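Side-chain contacts in dehalogenase (Rhodospirillaceae, PDB 6A41), which probably acts as a halohydrin dehalogenase-type enzyme, removing halogen from organic substrates on a short-chain dehydrogenase/reductase fold: residues Leu9-Glu14 with Ala64-Leu69; His46-Glu49 with Gly54-Ala57; Tyr86-Ala91 with Pro185-Pro190; Asn175-Asn180 with Cys222-Asp227. One frame throughout, in Å; residues are numbered along the deposited sequence.

Interaction 1: Leu9-Glu14 with Ala64-Leu69; sequences LITNVE and AAMVEL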
# COMPACT_ATOMS: atom_id res chain seq x y z
N LEU A 9 13.10 -15.90 21.37
CA LEU A 9 12.70 -17.26 21.06
C LEU A 9 12.45 -17.33 19.57
O LEU A 9 11.62 -16.57 19.05
CB LEU A 9 11.36 -17.47 21.80
CG LEU A 9 10.65 -18.72 21.41
CD1 LEU A 9 11.57 -19.90 21.66
CD2 LEU A 9 9.30 -18.79 22.22
N ILE A 10 13.10 -18.22 18.85
CA ILE A 10 12.93 -18.35 17.44
C ILE A 10 12.26 -19.75 17.20
O ILE A 10 12.72 -20.76 17.72
CB ILE A 10 14.25 -18.36 16.70
CG1 ILE A 10 15.12 -17.09 17.02
CG2 ILE A 10 14.03 -18.45 15.16
CD1 ILE A 10 16.55 -17.14 16.52
N THR A 11 11.16 -19.79 16.50
CA THR A 11 10.50 -21.02 16.18
C THR A 11 11.03 -21.65 14.89
O THR A 11 11.65 -21.03 14.04
CB THR A 11 8.98 -20.85 16.04
OG1 THR A 11 8.67 -19.96 14.95
CG2 THR A 11 8.43 -20.25 17.30
N ASN A 12 10.73 -22.93 14.73
CA ASN A 12 11.08 -23.71 13.54
C ASN A 12 12.46 -23.37 13.03
O ASN A 12 12.68 -23.12 11.81
CB ASN A 12 9.98 -23.52 12.52
CG ASN A 12 8.59 -23.84 13.04
OD1 ASN A 12 8.31 -24.99 13.43
ND2 ASN A 12 7.76 -22.85 13.15
N VAL A 13 13.44 -23.39 13.93
CA VAL A 13 14.72 -22.79 13.64
C VAL A 13 15.52 -23.45 12.52
O VAL A 13 16.43 -22.80 11.92
CB VAL A 13 15.60 -22.70 14.89
CG1 VAL A 13 16.30 -23.99 15.22
CG2 VAL A 13 16.59 -21.57 14.82
N GLU A 14 15.20 -24.69 12.21
CA GLU A 14 15.78 -25.35 11.10
C GLU A 14 15.22 -24.95 9.79
O GLU A 14 15.79 -25.32 8.80
CB GLU A 14 15.75 -26.94 11.24
CG GLU A 14 16.57 -27.42 12.39
CD GLU A 14 18.03 -27.04 12.23
OE1 GLU A 14 18.66 -27.39 11.20
OE2 GLU A 14 18.59 -26.39 13.13
N ALA A 64 2.17 -25.28 23.62
CA ALA A 64 2.01 -24.95 25.02
C ALA A 64 3.20 -25.44 25.90
O ALA A 64 3.74 -24.65 26.69
CB ALA A 64 0.68 -25.50 25.52
N ALA A 65 3.64 -26.68 25.73
CA ALA A 65 4.77 -27.18 26.51
C ALA A 65 6.05 -26.43 26.16
O ALA A 65 6.93 -26.21 27.03
CB ALA A 65 4.97 -28.70 26.23
N MSE A 66 6.21 -26.14 24.85
CA MSE A 66 7.46 -25.45 24.37
C MSE A 66 7.54 -24.07 24.99
O MSE A 66 8.57 -23.68 25.49
CB MSE A 66 7.54 -25.43 22.88
CG MSE A 66 8.85 -24.85 22.34
SE MSE A 66 8.72 -22.84 22.32
CE MSE A 66 7.40 -22.87 20.79
N VAL A 67 6.42 -23.36 25.03
CA VAL A 67 6.38 -22.00 25.65
C VAL A 67 6.62 -22.01 27.12
O VAL A 67 7.36 -21.18 27.63
CB VAL A 67 5.09 -21.23 25.27
CG1 VAL A 67 4.96 -19.91 26.02
CG2 VAL A 67 5.17 -20.95 23.81
N GLU A 68 6.00 -22.96 27.81
CA GLU A 68 6.19 -23.05 29.24
C GLU A 68 7.67 -23.32 29.58
O GLU A 68 8.21 -22.70 30.51
CB GLU A 68 5.31 -24.17 29.79
CG GLU A 68 5.52 -24.42 31.29
CD GLU A 68 4.69 -25.58 31.84
OE1 GLU A 68 3.61 -25.91 31.29
OE2 GLU A 68 5.12 -26.16 32.83
N LEU A 69 8.30 -24.22 28.82
CA LEU A 69 9.70 -24.47 28.95
C LEU A 69 10.59 -23.26 28.62
O LEU A 69 11.58 -23.00 29.35
CB LEU A 69 10.06 -25.63 28.06
CG LEU A 69 11.42 -26.27 28.29
CD1 LEU A 69 11.61 -26.80 29.71
CD2 LEU A 69 11.62 -27.36 27.22

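Interaction 2: His46-Glu49 with Gly54-Ala57; sequences HKYE and GAHA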
# COMPACT_ATOMS: atom_id res chain seq x y z
N HIS A 46 21.91 -31.14 19.88
CA HIS A 46 23.36 -31.06 19.96
C HIS A 46 24.00 -30.44 18.71
O HIS A 46 24.90 -29.65 18.82
CB HIS A 46 24.02 -32.42 20.26
CG HIS A 46 23.56 -33.02 21.59
ND1 HIS A 46 23.65 -34.39 21.90
CD2 HIS A 46 22.92 -32.44 22.66
CE1 HIS A 46 23.14 -34.61 23.10
NE2 HIS A 46 22.65 -33.46 23.56
N LYS A 47 23.56 -30.81 17.57
CA LYS A 47 24.01 -30.23 16.30
C LYS A 47 23.69 -28.71 16.23
O LYS A 47 24.57 -27.87 15.85
CB LYS A 47 23.28 -30.99 15.22
CG LYS A 47 23.57 -30.68 13.80
CD LYS A 47 22.72 -31.65 12.93
CE LYS A 47 23.57 -32.18 11.79
NZ LYS A 47 24.11 -30.96 11.13
N TYR A 48 22.48 -28.31 16.64
CA TYR A 48 22.17 -26.83 16.61
C TYR A 48 23.11 -26.05 17.58
O TYR A 48 23.67 -25.02 17.30
CB TYR A 48 20.70 -26.61 16.96
CG TYR A 48 20.29 -25.17 17.10
CD1 TYR A 48 20.17 -24.33 15.99
CD2 TYR A 48 20.05 -24.66 18.34
CE1 TYR A 48 19.81 -23.01 16.11
CE2 TYR A 48 19.69 -23.35 18.47
CZ TYR A 48 19.61 -22.49 17.34
OH TYR A 48 19.11 -21.15 17.57
N GLU A 49 23.21 -26.55 18.79
CA GLU A 49 23.95 -25.94 19.82
C GLU A 49 25.47 -25.94 19.50
O GLU A 49 26.16 -24.96 19.84
CB GLU A 49 23.66 -26.54 21.19
CG GLU A 49 22.22 -26.28 21.66
CD GLU A 49 21.91 -26.73 23.08
OE1 GLU A 49 22.81 -27.40 23.68
OE2 GLU A 49 20.82 -26.42 23.62
N GLY A 54 25.98 -20.87 22.59
CA GLY A 54 25.27 -19.88 23.34
C GLY A 54 23.81 -19.97 23.06
O GLY A 54 23.10 -19.47 23.82
N ALA A 55 23.33 -20.51 21.92
CA ALA A 55 21.90 -20.73 21.66
C ALA A 55 21.45 -22.00 22.41
O ALA A 55 22.21 -22.93 22.48
CB ALA A 55 21.60 -20.91 20.21
N HIS A 56 20.23 -22.01 22.93
CA HIS A 56 19.66 -23.18 23.66
C HIS A 56 18.53 -23.84 22.81
O HIS A 56 17.46 -23.22 22.52
CB HIS A 56 19.07 -22.72 24.98
CG HIS A 56 18.45 -23.84 25.78
ND1 HIS A 56 19.20 -24.75 26.51
CD2 HIS A 56 17.15 -24.17 26.00
CE1 HIS A 56 18.38 -25.65 27.06
NE2 HIS A 56 17.13 -25.29 26.82
N ALA A 57 18.69 -25.10 22.51
CA ALA A 57 17.65 -25.87 21.80
C ALA A 57 16.65 -26.41 22.86
O ALA A 57 17.04 -27.16 23.78
CB ALA A 57 18.31 -26.98 21.01
O HOH W 1 19.23 -28.15 24.88

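Interaction 3: Tyr86-Ala91 with Pro185-Pro190; sequences YPALKA and PDYFPP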
# COMPACT_ATOMS: atom_id res chain seq x y z
N TYR A 86 5.71 -23.07 4.98
CA TYR A 86 5.07 -24.18 4.29
C TYR A 86 5.48 -24.09 2.79
O TYR A 86 5.70 -22.96 2.31
CB TYR A 86 3.51 -24.08 4.45
CG TYR A 86 2.71 -25.20 3.84
CD1 TYR A 86 2.51 -26.42 4.49
CD2 TYR A 86 2.24 -25.10 2.53
CE1 TYR A 86 1.82 -27.50 3.89
CE2 TYR A 86 1.51 -26.13 1.92
CZ TYR A 86 1.29 -27.30 2.61
OH TYR A 86 0.61 -28.27 1.94
N PRO A 87 5.61 -25.22 2.08
CA PRO A 87 6.09 -25.14 0.69
C PRO A 87 5.20 -24.29 -0.20
O PRO A 87 3.98 -24.26 0.01
CB PRO A 87 6.12 -26.57 0.20
CG PRO A 87 6.16 -27.40 1.43
CD PRO A 87 5.49 -26.63 2.54
N ALA A 88 5.81 -23.54 -1.12
CA ALA A 88 5.07 -22.82 -2.08
C ALA A 88 4.81 -23.86 -3.20
O ALA A 88 5.68 -24.10 -4.04
CB ALA A 88 5.89 -21.68 -2.59
N LEU A 89 3.63 -24.49 -3.18
CA LEU A 89 3.29 -25.46 -4.22
C LEU A 89 2.76 -24.82 -5.46
O LEU A 89 1.86 -23.93 -5.42
CB LEU A 89 2.22 -26.42 -3.71
CG LEU A 89 2.53 -27.06 -2.37
CD1 LEU A 89 1.31 -27.83 -1.74
CD2 LEU A 89 3.70 -28.02 -2.56
N LYS A 90 3.28 -25.27 -6.60
CA LYS A 90 2.74 -24.79 -7.90
C LYS A 90 1.37 -25.35 -7.92
O LYS A 90 1.17 -26.56 -7.83
CB LYS A 90 3.56 -25.26 -9.12
CG LYS A 90 3.16 -24.57 -10.44
CD LYS A 90 4.13 -24.78 -11.63
CE LYS A 90 3.68 -23.87 -12.80
NZ LYS A 90 2.46 -24.46 -13.45
N ALA A 91 0.38 -24.48 -8.03
CA ALA A 91 -1.02 -24.85 -7.88
C ALA A 91 -1.93 -23.99 -8.73
O ALA A 91 -2.67 -23.13 -8.15
CB ALA A 91 -1.43 -24.74 -6.41
N PRO A 185 16.65 -22.40 3.28
CA PRO A 185 16.38 -23.78 2.88
C PRO A 185 15.01 -24.10 2.34
O PRO A 185 14.87 -25.13 1.69
CB PRO A 185 16.70 -24.56 4.16
CG PRO A 185 16.47 -23.60 5.26
CD PRO A 185 16.96 -22.31 4.73
N ASP A 186 14.01 -23.27 2.62
CA ASP A 186 12.61 -23.50 2.22
C ASP A 186 12.27 -23.06 0.80
O ASP A 186 11.67 -23.81 0.02
CB ASP A 186 11.66 -22.90 3.27
CG ASP A 186 11.68 -23.74 4.49
OD1 ASP A 186 12.66 -23.64 5.31
OD2 ASP A 186 10.83 -24.65 4.56
N TYR A 187 12.68 -21.85 0.45
CA TYR A 187 12.31 -21.23 -0.80
C TYR A 187 13.48 -21.05 -1.79
O TYR A 187 13.20 -20.93 -2.98
CB TYR A 187 11.61 -19.89 -0.48
CG TYR A 187 10.40 -20.12 0.45
CD1 TYR A 187 9.40 -20.97 0.08
CD2 TYR A 187 10.36 -19.58 1.68
CE1 TYR A 187 8.37 -21.30 0.99
CE2 TYR A 187 9.29 -19.83 2.58
CZ TYR A 187 8.28 -20.62 2.20
OH TYR A 187 7.27 -20.95 3.13
N PHE A 188 14.75 -20.88 -1.29
CA PHE A 188 15.90 -20.60 -2.18
C PHE A 188 17.06 -21.49 -1.73
O PHE A 188 18.02 -21.01 -1.19
CB PHE A 188 16.25 -19.09 -2.23
CG PHE A 188 15.13 -18.29 -2.78
CD1 PHE A 188 14.96 -18.21 -4.15
CD2 PHE A 188 14.12 -17.80 -1.89
CE1 PHE A 188 13.79 -17.61 -4.67
CE2 PHE A 188 12.98 -17.20 -2.38
CZ PHE A 188 12.84 -17.09 -3.78
N PRO A 189 16.89 -22.78 -1.89
CA PRO A 189 17.86 -23.70 -1.34
C PRO A 189 19.04 -23.88 -2.27
O PRO A 189 19.00 -23.39 -3.40
CB PRO A 189 17.06 -25.03 -1.24
CG PRO A 189 16.13 -24.97 -2.40
CD PRO A 189 15.69 -23.50 -2.43
N PRO A 190 20.07 -24.61 -1.81
CA PRO A 190 21.32 -24.71 -2.60
C PRO A 190 21.08 -25.25 -3.94
O PRO A 190 21.74 -24.80 -4.88
CB PRO A 190 22.24 -25.59 -1.74
CG PRO A 190 21.70 -25.30 -0.35
CD PRO A 190 20.21 -25.29 -0.51

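Interaction 4: Asn175-Asn180 with Cys222-Asp227; sequences NAVGSN and CFLCSD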
# COMPACT_ATOMS: atom_id res chain seq x y z
N ASN A 175 5.30 -6.77 14.27
CA ASN A 175 5.70 -6.51 12.86
C ASN A 175 5.91 -7.83 12.10
O ASN A 175 6.01 -8.93 12.71
CB ASN A 175 7.03 -5.74 12.86
CG ASN A 175 6.89 -4.36 13.46
OD1 ASN A 175 7.47 -4.08 14.56
ND2 ASN A 175 6.10 -3.54 12.91
N ALA A 176 6.06 -7.72 10.77
CA ALA A 176 6.46 -8.87 9.96
C ALA A 176 7.58 -8.46 9.05
O ALA A 176 7.71 -7.24 8.69
CB ALA A 176 5.32 -9.35 9.11
N VAL A 177 8.38 -9.40 8.64
CA VAL A 177 9.38 -9.14 7.59
C VAL A 177 8.87 -9.97 6.38
O VAL A 177 8.67 -11.13 6.48
CB VAL A 177 10.77 -9.63 7.98
CG1 VAL A 177 11.75 -9.41 6.77
CG2 VAL A 177 11.32 -8.79 9.15
N GLY A 178 8.63 -9.31 5.27
CA GLY A 178 8.14 -9.89 4.06
C GLY A 178 9.31 -10.27 3.19
O GLY A 178 9.76 -9.48 2.37
N SER A 179 9.87 -11.40 3.46
CA SER A 179 11.03 -11.85 2.66
C SER A 179 10.69 -12.34 1.28
O SER A 179 9.62 -12.86 1.00
CB SER A 179 11.76 -13.01 3.36
OG SER A 179 13.08 -13.23 2.87
N ASN A 180 11.64 -12.17 0.35
CA ASN A 180 11.64 -12.98 -0.88
C ASN A 180 13.08 -12.94 -1.46
O ASN A 180 13.84 -12.03 -1.23
CB ASN A 180 10.61 -12.46 -1.97
CG ASN A 180 10.06 -13.57 -2.97
OD1 ASN A 180 9.23 -13.26 -3.87
ND2 ASN A 180 10.53 -14.75 -2.86
N CYS A 222 16.52 -9.12 13.69
CA CYS A 222 17.18 -8.63 14.85
C CYS A 222 16.95 -7.13 15.13
O CYS A 222 16.65 -6.71 16.25
CB CYS A 222 18.66 -8.91 14.85
SG CYS A 222 18.98 -10.67 15.14
N PHE A 223 17.04 -6.33 14.06
CA PHE A 223 16.73 -4.95 14.22
C PHE A 223 15.27 -4.75 14.80
O PHE A 223 15.12 -4.00 15.82
CB PHE A 223 16.89 -4.14 12.90
CG PHE A 223 16.28 -2.72 13.02
CD1 PHE A 223 16.87 -1.79 13.84
CD2 PHE A 223 15.09 -2.42 12.37
CE1 PHE A 223 16.29 -0.49 14.07
CE2 PHE A 223 14.50 -1.17 12.51
CZ PHE A 223 15.09 -0.24 13.35
N LEU A 224 14.26 -5.45 14.27
CA LEU A 224 12.90 -5.25 14.78
C LEU A 224 12.74 -5.74 16.22
O LEU A 224 11.90 -5.18 16.94
CB LEU A 224 11.86 -5.93 13.90
CG LEU A 224 11.83 -5.27 12.50
CD1 LEU A 224 11.05 -6.20 11.58
CD2 LEU A 224 11.25 -3.85 12.52
N CYS A 225 13.55 -6.73 16.64
CA CYS A 225 13.63 -7.16 18.06
C CYS A 225 14.30 -6.16 19.04
O CYS A 225 14.17 -6.35 20.24
CB CYS A 225 14.28 -8.54 18.21
SG CYS A 225 13.47 -9.85 17.31
N SER A 226 15.04 -5.17 18.53
CA SER A 226 15.88 -4.30 19.34
C SER A 226 15.07 -3.18 19.94
O SER A 226 13.91 -2.79 19.46
CB SER A 226 17.10 -3.69 18.51
OG SER A 226 16.62 -2.64 17.60
N ASP A 227 15.70 -2.57 20.92
CA ASP A 227 15.11 -1.37 21.56
C ASP A 227 14.98 -0.19 20.61
O ASP A 227 14.01 0.54 20.67
CB ASP A 227 15.92 -0.95 22.76
CG ASP A 227 15.70 -1.84 23.88
OD1 ASP A 227 14.95 -2.87 23.85
OD2 ASP A 227 16.41 -1.57 24.86

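Interaction 1: Leu9-Glu14 with Ala64-Leu69
Strand 7-10 of the Rossmann-type parallel sheet packs against helix 63-74 through Leu9 and Met66, the latter present as selenomethionine. The evidence lies in two nearly equal approaches: Leu9 CD1 and Leu9 CD2 each stand 4.1 Å from Met66 SE. The selenium is therefore held against the fork of the leucine, touching both methyl branches rather than one. Both residues have CG anti to the backbone N (chi1 170° in Leu9, -175° in Met66), which sends each chain out from its backbone toward the other element. Beyond CG the Met66 chain bends twice, at chi2 and again at chi3, and this fold of the chain turns CE toward Thr11, just past the strand. There the contact is looser, with Met66 CE 4.5 Å from Thr11 CG2.

Only the methyl branch of Thr11 serves the helix. Its OG1 is taken up by the backbone N of Asn83, at the end of the neighbouring strand 79-83, so the residue divides its apolar and polar branches between two elements. No hydrogen bond links the two segments, and just 111 Å² is buried between them, counting both sides. Leu115 of helix 98-126 touches Thr11 and Met66 alike and continues the apolar layer. Ile10 instead packs on Thr21 and Thr22 of helix 18-27. Helices against both faces of an inner strand of the parallel sheet, with helix 63-74 on the crossover leading from strand 56-57 to strand 79-83, are characteristic of the doubly wound Rossmann fold.

Interaction 2: His46-Glu49 with Gly54-Ala57
Tyr48 and Glu49 of helix 42-51 pack on Ala55 and Ala57, joining the helix to the last strand of the beta-alpha-beta unit formed by strand 31-34, helix 42-51 and strand 56-57. Tyr48 comes first. Its CG is anti to the backbone N (chi1 174°), which brings CE2 and CD2 to the two alanines, both of which meet the ring obliquely: CE2 is 3.6 Å from Ala55 CB, and CD2 is 3.9 Å from Ala57 CB. The ring reaches past them to helix 18-27, where Tyr48 OH is hydrogen-bonded to Thr22 OG1.

Glu49 follows, its chain extended beyond CG. CG passes 3.4 Å from Ala55 O, and OE2 then accepts the N-H of Ala57 at 2.7 Å in a nearly straight bond (165°), using the anti lone pair, the one away from OE1. The backbone of His56 pairs with Val32 and Ala34, whereas this N-H of Ala57 is met by the helix. With an alanine here instead of Glu49, Ala57 N would probably be left without its acceptor and the bridging water with one anchor fewer. That water donates to Glu49 OE2 at 2.7 Å and to Ala57 O at 2.6 Å.

Interaction 3: Tyr86-Ala91 with Pro185-Pro190
Tyr187 points the hydroxyl end of its ring at the backbone of Tyr86, joining the loop after strand 172-179 to the loop after strand 79-83. Both loops follow the carboxyl ends of strands in a parallel Rossmann-type sheet, where members of this fold place their active sites. CG of Tyr187 is anti to its own carbonyl carbon (chi1 -57°), and the ring consequently extends across to the other loop. It arrives edge first: Tyr86 O lies in the ring plane, 3.4 Å from CE1, and receives the hydroxyl proton, OH to O being 2.7 Å. Seen from the acceptor the bond is less regular, with a C=O...OH angle of 132° and the donor 36° out of the carbonyl plane.

The ring of Tyr86 turns the other way, onto Asp103, Ala104 and Val107 of helix 98-126. One face of the Tyr187 ring is covered by Asp186 CB, 3.8 Å above its centre, and Phe16 meets the ring edge-to-face. Tyr149 also touches it, and Arg153 NH2 forms a weak hydrogen bond with Tyr187 OH. These two have the Tyr-x3-Arg spacing of halohydrin dehalogenases, consistent with a position beside the active site. A phenylalanine in place of Tyr187 could keep the ring packing but would probably leave Tyr86 O without this donor, Arg153 without its weak bond and the two loops less firmly tied. At the CE1 edge of Tyr187, Ala88 N lies 4.0 Å from CE1, and Ala88 CB is 4.4 Å from the same atom.

Interaction 4: Asn175-Asn180 with Cys222-Asp227
Apolar packing carries the whole of the direct contact, and it converges on one methyl group, Leu224 CD1. This atom lies 3.6 Å from Val177 CG2 and 4.2 Å from Asn175 CB, so it bridges two residues that project from the same face of the strand. Leu224 has CG anti to its carbonyl carbon (chi1 -65°) and chi2 at 166°, a combination that carries CD1 out toward the strand. On the other side Val177 offers the branch beside its backbone N, the two side chains meeting at a slant, methyl to methyl. Asn175 contributes through its CB. About 130 Å² is buried in all.

In the fold, this sets helix 214-225 on strand 172-179 of the parallel Rossmann-type sheet. Val177 extends the interface by touching Leu217, Thr220 and Ile221 of the same helix, while Leu224 also packs on Val132 of the adjacent strand 129-136.

Hydrogen bonds occur within segment 222-227 rather than across the contact. Phe223 O accepts two bonds from Ser226: from N at 3.0 Å and from OG at 2.7 Å. The hydroxyl donates in the carbonyl plane, on a lone pair, at a C=O...OG angle of 139°.

Ring stacking takes place between subunits. The Phe223 ring stacks on Phe223 of the second subunit, whereas its neighbour in sequence, Leu224, is directed to the sheet of its own chain.

How the interactions relate
From the N terminus, strand 7-10 starts the loop that interaction 1 closes at helix 63-74. Interaction 2 opens and closes within that span, binding helix 42-51 to strand 56-57, and the two touch where Val13 CG1 lies 3.7 Å from Tyr48 CE1. Interactions 3 and 4 come later in series with interaction 1 but cross each other: the chain visits 86-91, 175-180, 185-190 and 222-227 in turn. They meet at Phe188 and Asn180, although their centres are about 21 Å apart. Interactions 1, 2 and 4 attach helices to one parallel sheet, while interaction 3 joins two loops; Pro185 there packs on Glu14 of interaction 1.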